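Local structure of trypsin-resistant surface T6 protein (Streptococcus pyogenes serotype M6, 4P0D) at residues L202-V211 against A236-F247. The protein probably forms the polymerised shaft of the pilus on the streptococcal cell surface, as the major backbone pilin and T6 antigen. The protein carries 1 engineered substitution. Sequence-based numbering, arbitrary orientation.
Sequences LTFNFNSLTV and AKEVNNGFNLSF
The side-chain amide of Asn241 takes two backbone groups of segment 202-211. Its ND2 donates to Leu202 O at 2.6 Å, nearly straight at 171° and close to the amide's own plane. Its OD1 accepts from Phe204 N at 2.9 Å, with the donor tilted from the carbonyl plane. The amide thus lies against the strand edge as a backbone partner would, and a chi1 of -165°, which puts CG opposite the backbone N, carries it there. ND2 also donates to Met198 O.

A water links the two segments further along. It donates to Phe204 O and to Glu238 OE2, and accepts from Phe206 N. Glu238 CB lies over one face of the Phe206 ring, toward its rim, a CH-pi contact 3.8 Å from the centroid. The extended chain then brings the carboxylate beside Phe206 CB, its plane only 12° from that of the ring.

Both segments belong to the Cna-B-like middle domain, an Ig-like fold. Strands 231-238 and 242-247 form a hairpin. The other segment packs on it, turning a corner at 206-208 through two overlapping type I turns, and its strand 209-211 runs roughly along 242-247.

Most of the remaining contacts are apolar or CH-pi. Gly242 CA sits over one face of the Phe204 ring, 3.8 Å from its centroid. The Phe204 and Phe243 rings lie roughly parallel with little overlap, and CZ of Phe204 touches CD1 of Phe243 at 3.6 Å. Leu209 CD1 stands over the centre of the Phe243 ring, while Leu209 CD2 meets Ala236 CB. Tyr261 packs edge-to-face with Phe243. Beyond the corner, Val211 CG2 and Leu245 CD1 meet tip to tip at 3.8 Å, and Val211 CG1 reaches the edge of the Phe247 ring.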
loop_
_atom_site.group_PDB
_atom_site.type_symbol
_atom_site.label_atom_id
_atom_site.label_comp_id
_atom_site.label_asym_id
_atom_site.label_seq_id
_atom_site.Cartn_x
_atom_site.Cartn_y
_atom_site.Cartn_z
ATOM N N LEU A 202 3.633 6.141 12.720
ATOM C CA LEU A 202 4.345 6.851 11.670
ATOM C C LEU A 202 3.543 8.092 11.348
ATOM O O LEU A 202 2.330 8.010 11.255
ATOM C CB LEU A 202 4.438 5.959 10.434
ATOM C CG LEU A 202 5.144 4.618 10.678
ATOM C CD1 LEU A 202 4.721 3.543 9.689
ATOM C CD2 LEU A 202 6.656 4.828 10.643
ATOM N N THR A 203 4.190 9.241 11.212
ATOM C CA THR A 203 3.496 10.466 10.896
ATOM C C THR A 203 3.797 10.793 9.432
ATOM O O THR A 203 4.926 11.130 9.075
ATOM C CB THR A 203 3.901 11.610 11.844
ATOM O OG1 THR A 203 3.686 11.211 13.207
ATOM C CG2 THR A 203 3.099 12.889 11.550
ATOM N N PHE A 204 2.782 10.645 8.588
ATOM C CA PHE A 204 2.880 10.891 7.147
ATOM C C PHE A 204 3.125 12.353 6.862
ATOM O O PHE A 204 2.503 13.195 7.496
ATOM C CB PHE A 204 1.567 10.483 6.478
ATOM C CG PHE A 204 1.501 10.807 5.014
ATOM C CD1 PHE A 204 2.306 10.140 4.104
ATOM C CD2 PHE A 204 0.623 11.777 4.543
ATOM C CE1 PHE A 204 2.256 10.445 2.751
ATOM C CE2 PHE A 204 0.556 12.066 3.193
ATOM C CZ PHE A 204 1.366 11.407 2.296
ATOM N N ASN A 205 4.027 12.643 5.925
ATOM C CA ASN A 205 4.310 14.013 5.503
ATOM C C ASN A 205 3.797 14.241 4.090
ATOM O O ASN A 205 4.464 13.888 3.112
ATOM C CB ASN A 205 5.819 14.317 5.552
ATOM C CG ASN A 205 6.134 15.800 5.297
ATOM O OD1 ASN A 205 5.342 16.544 4.718
ATOM N ND2 ASN A 205 7.292 16.228 5.749
ATOM N N PHE A 206 2.622 14.853 3.983
ATOM C CA PHE A 206 2.012 15.084 2.671
ATOM C C PHE A 206 2.882 15.963 1.779
ATOM O O PHE A 206 2.991 15.722 0.589
ATOM C CB PHE A 206 0.628 15.696 2.832
ATOM C CG PHE A 206 -0.081 15.928 1.536
ATOM C CD1 PHE A 206 -0.499 14.857 0.760
ATOM C CD2 PHE A 206 -0.318 17.217 1.076
ATOM C CE1 PHE A 206 -1.169 15.058 -0.435
ATOM C CE2 PHE A 206 -0.974 17.430 -0.133
ATOM C CZ PHE A 206 -1.402 16.345 -0.888
ATOM N N ASN A 207 3.506 16.972 2.377
ATOM C CA ASN A 207 4.420 17.855 1.678
ATOM C C ASN A 207 5.620 17.141 1.057
ATOM O O ASN A 207 6.226 17.679 0.138
ATOM C CB ASN A 207 4.901 18.989 2.617
ATOM N N SER A 208 5.966 15.944 1.554
ATOM C CA SER A 208 7.049 15.148 0.974
ATOM C C SER A 208 6.630 14.386 -0.283
ATOM O O SER A 208 7.462 13.806 -0.920
ATOM C CB SER A 208 7.586 14.133 1.983
ATOM O OG SER A 208 6.650 13.088 2.202
ATOM N N LEU A 209 5.345 14.371 -0.613
ATOM C CA LEU A 209 4.839 13.554 -1.724
ATOM C C LEU A 209 5.404 14.036 -3.047
ATOM O O LEU A 209 5.306 15.216 -3.388
ATOM C CB LEU A 209 3.299 13.582 -1.765
ATOM C CG LEU A 209 2.560 12.729 -2.804
ATOM C CD1 LEU A 209 2.760 11.239 -2.537
ATOM C CD2 LEU A 209 1.064 13.069 -2.807
ATOM N N THR A 210 6.018 13.127 -3.786
ATOM C CA THR A 210 6.534 13.461 -5.090
ATOM C C THR A 210 6.048 12.456 -6.104
ATOM O O THR A 210 5.705 11.321 -5.781
ATOM C CB THR A 210 8.077 13.511 -5.103
ATOM O OG1 THR A 210 8.592 12.177 -5.058
ATOM C CG2 THR A 210 8.604 14.280 -3.922
ATOM N N VAL A 211 6.005 12.883 -7.348
ATOM C CA VAL A 211 5.557 12.041 -8.431
ATOM C C VAL A 211 6.537 12.273 -9.578
ATOM O O VAL A 211 6.795 13.421 -9.939
ATOM C CB VAL A 211 4.113 12.418 -8.862
ATOM C CG1 VAL A 211 3.723 11.706 -10.127
ATOM C CG2 VAL A 211 3.105 12.125 -7.765
ATOM N N ALA A 236 -3.835 14.993 -6.078
ATOM C CA ALA A 236 -3.543 14.381 -4.812
ATOM C C ALA A 236 -4.225 15.134 -3.695
ATOM O O ALA A 236 -4.389 16.371 -3.782
ATOM C CB ALA A 236 -2.043 14.399 -4.586
ATOM N N LYS A 237 -4.569 14.400 -2.635
ATOM C CA LYS A 237 -5.153 14.977 -1.427
ATOM C C LYS A 237 -4.710 14.213 -0.187
ATOM O O LYS A 237 -4.627 12.980 -0.198
ATOM C CB LYS A 237 -6.675 14.956 -1.520
ATOM C CG LYS A 237 -7.430 15.716 -0.439
ATOM C CD LYS A 237 -8.924 15.378 -0.543
ATOM C CE LYS A 237 -9.764 16.411 0.166
ATOM N NZ LYS A 237 -9.444 16.438 1.616
ATOM N N GLU A 238 -4.431 14.965 0.874
ATOM C CA GLU A 238 -4.087 14.407 2.162
ATOM C C GLU A 238 -5.355 13.947 2.865
ATOM O O GLU A 238 -6.282 14.738 3.061
ATOM C CB GLU A 238 -3.372 15.448 3.024
ATOM C CG GLU A 238 -2.816 14.892 4.328
ATOM C CD GLU A 238 -2.051 15.922 5.158
ATOM O OE1 GLU A 238 -1.996 17.095 4.747
ATOM O OE2 GLU A 238 -1.486 15.545 6.203
ATOM N N VAL A 239 -5.389 12.679 3.257
ATOM C CA VAL A 239 -6.545 12.101 3.929
ATOM C C VAL A 239 -6.051 11.191 5.042
ATOM O O VAL A 239 -5.275 10.273 4.796
ATOM C CB VAL A 239 -7.415 11.271 2.954
ATOM C CG1 VAL A 239 -8.630 10.688 3.671
ATOM C CG2 VAL A 239 -7.852 12.136 1.786
ATOM N N ASN A 240 -6.534 11.452 6.255
ATOM C CA ASN A 240 -6.062 10.791 7.477
ATOM C C ASN A 240 -4.517 10.833 7.561
ATOM O O ASN A 240 -3.942 11.903 7.412
ATOM C CB ASN A 240 -6.654 9.383 7.577
ATOM C CG ASN A 240 -8.173 9.406 7.656
ATOM O OD1 ASN A 240 -8.752 10.059 8.527
ATOM N ND2 ASN A 240 -8.828 8.703 6.740
ATOM N N ASN A 241 -3.858 9.703 7.768
ATOM C CA ASN A 241 -2.401 9.674 7.890
ATOM C C ASN A 241 -1.818 9.160 6.580
ATOM O O ASN A 241 -1.062 8.180 6.554
ATOM C CB ASN A 241 -2.021 8.767 9.059
ATOM C CG ASN A 241 -0.580 8.931 9.502
ATOM O OD1 ASN A 241 0.037 9.962 9.310
ATOM N ND2 ASN A 241 -0.057 7.903 10.129
ATOM N N GLY A 242 -2.219 9.798 5.476
ATOM C CA GLY A 242 -1.859 9.316 4.149
ATOM C C GLY A 242 -2.456 10.203 3.066
ATOM O O GLY A 242 -2.634 11.408 3.269
ATOM N N PHE A 243 -2.771 9.596 1.927
ATOM C CA PHE A 243 -3.218 10.323 0.761
ATOM C C PHE A 243 -4.054 9.463 -0.177
ATOM O O PHE A 243 -3.974 8.226 -0.162
ATOM C CB PHE A 243 -2.019 10.853 -0.024
ATOM C CG PHE A 243 -1.213 9.781 -0.704
ATOM C CD1 PHE A 243 -0.197 9.111 -0.017
ATOM C CD2 PHE A 243 -1.476 9.423 -2.030
ATOM C CE1 PHE A 243 0.536 8.116 -0.638
ATOM C CE2 PHE A 243 -0.738 8.428 -2.647
ATOM C CZ PHE A 243 0.264 7.769 -1.950
ATOM N N ASN A 244 -4.824 10.157 -1.007
ATOM C CA ASN A 244 -5.413 9.595 -2.213
ATOM C C ASN A 244 -4.876 10.379 -3.398
ATOM O O ASN A 244 -4.672 11.591 -3.305
ATOM C CB ASN A 244 -6.935 9.656 -2.182
ATOM C CG ASN A 244 -7.533 8.799 -1.078
ATOM O OD1 ASN A 244 -7.110 7.683 -0.868
ATOM N ND2 ASN A 244 -8.494 9.340 -0.356
ATOM N N LEU A 245 -4.596 9.675 -4.483
ATOM C CA LEU A 245 -4.087 10.287 -5.698
ATOM C C LEU A 245 -4.786 9.617 -6.895
ATOM O O LEU A 245 -4.592 8.429 -7.169
ATOM C CB LEU A 245 -2.563 10.158 -5.785
ATOM C CG LEU A 245 -1.827 11.244 -6.578
ATOM C CD1 LEU A 245 -0.329 11.014 -6.588
ATOM C CD2 LEU A 245 -2.355 11.325 -7.990
ATOM N N SER A 246 -5.616 10.387 -7.586
ATOM C CA SER A 246 -6.338 9.881 -8.738
ATOM C C SER A 246 -5.634 10.392 -9.971
ATOM O O SER A 246 -5.486 11.605 -10.134
ATOM C CB SER A 246 -7.807 10.346 -8.717
ATOM O OG SER A 246 -8.507 9.874 -9.860
ATOM N N PHE A 247 -5.201 9.484 -10.842
ATOM C CA PHE A 247 -4.579 9.899 -12.105
ATOM C C PHE A 247 -5.594 9.952 -13.240
ATOM O O PHE A 247 -6.668 9.357 -13.162
ATOM C CB PHE A 247 -3.450 8.953 -12.502
ATOM C CG PHE A 247 -2.251 9.000 -11.589
ATOM C CD1 PHE A 247 -1.302 10.000 -11.720
ATOM C CD2 PHE A 247 -2.058 8.016 -10.627
ATOM C CE1 PHE A 247 -0.192 10.037 -10.901
ATOM C CE2 PHE A 247 -0.945 8.044 -9.804
ATOM C CZ PHE A 247 -0.021 9.058 -9.929
HETATM O O HOH W 1 1.317 15.492 6.389
HETATM O O HOH W 2 0.350 13.268 9.171
#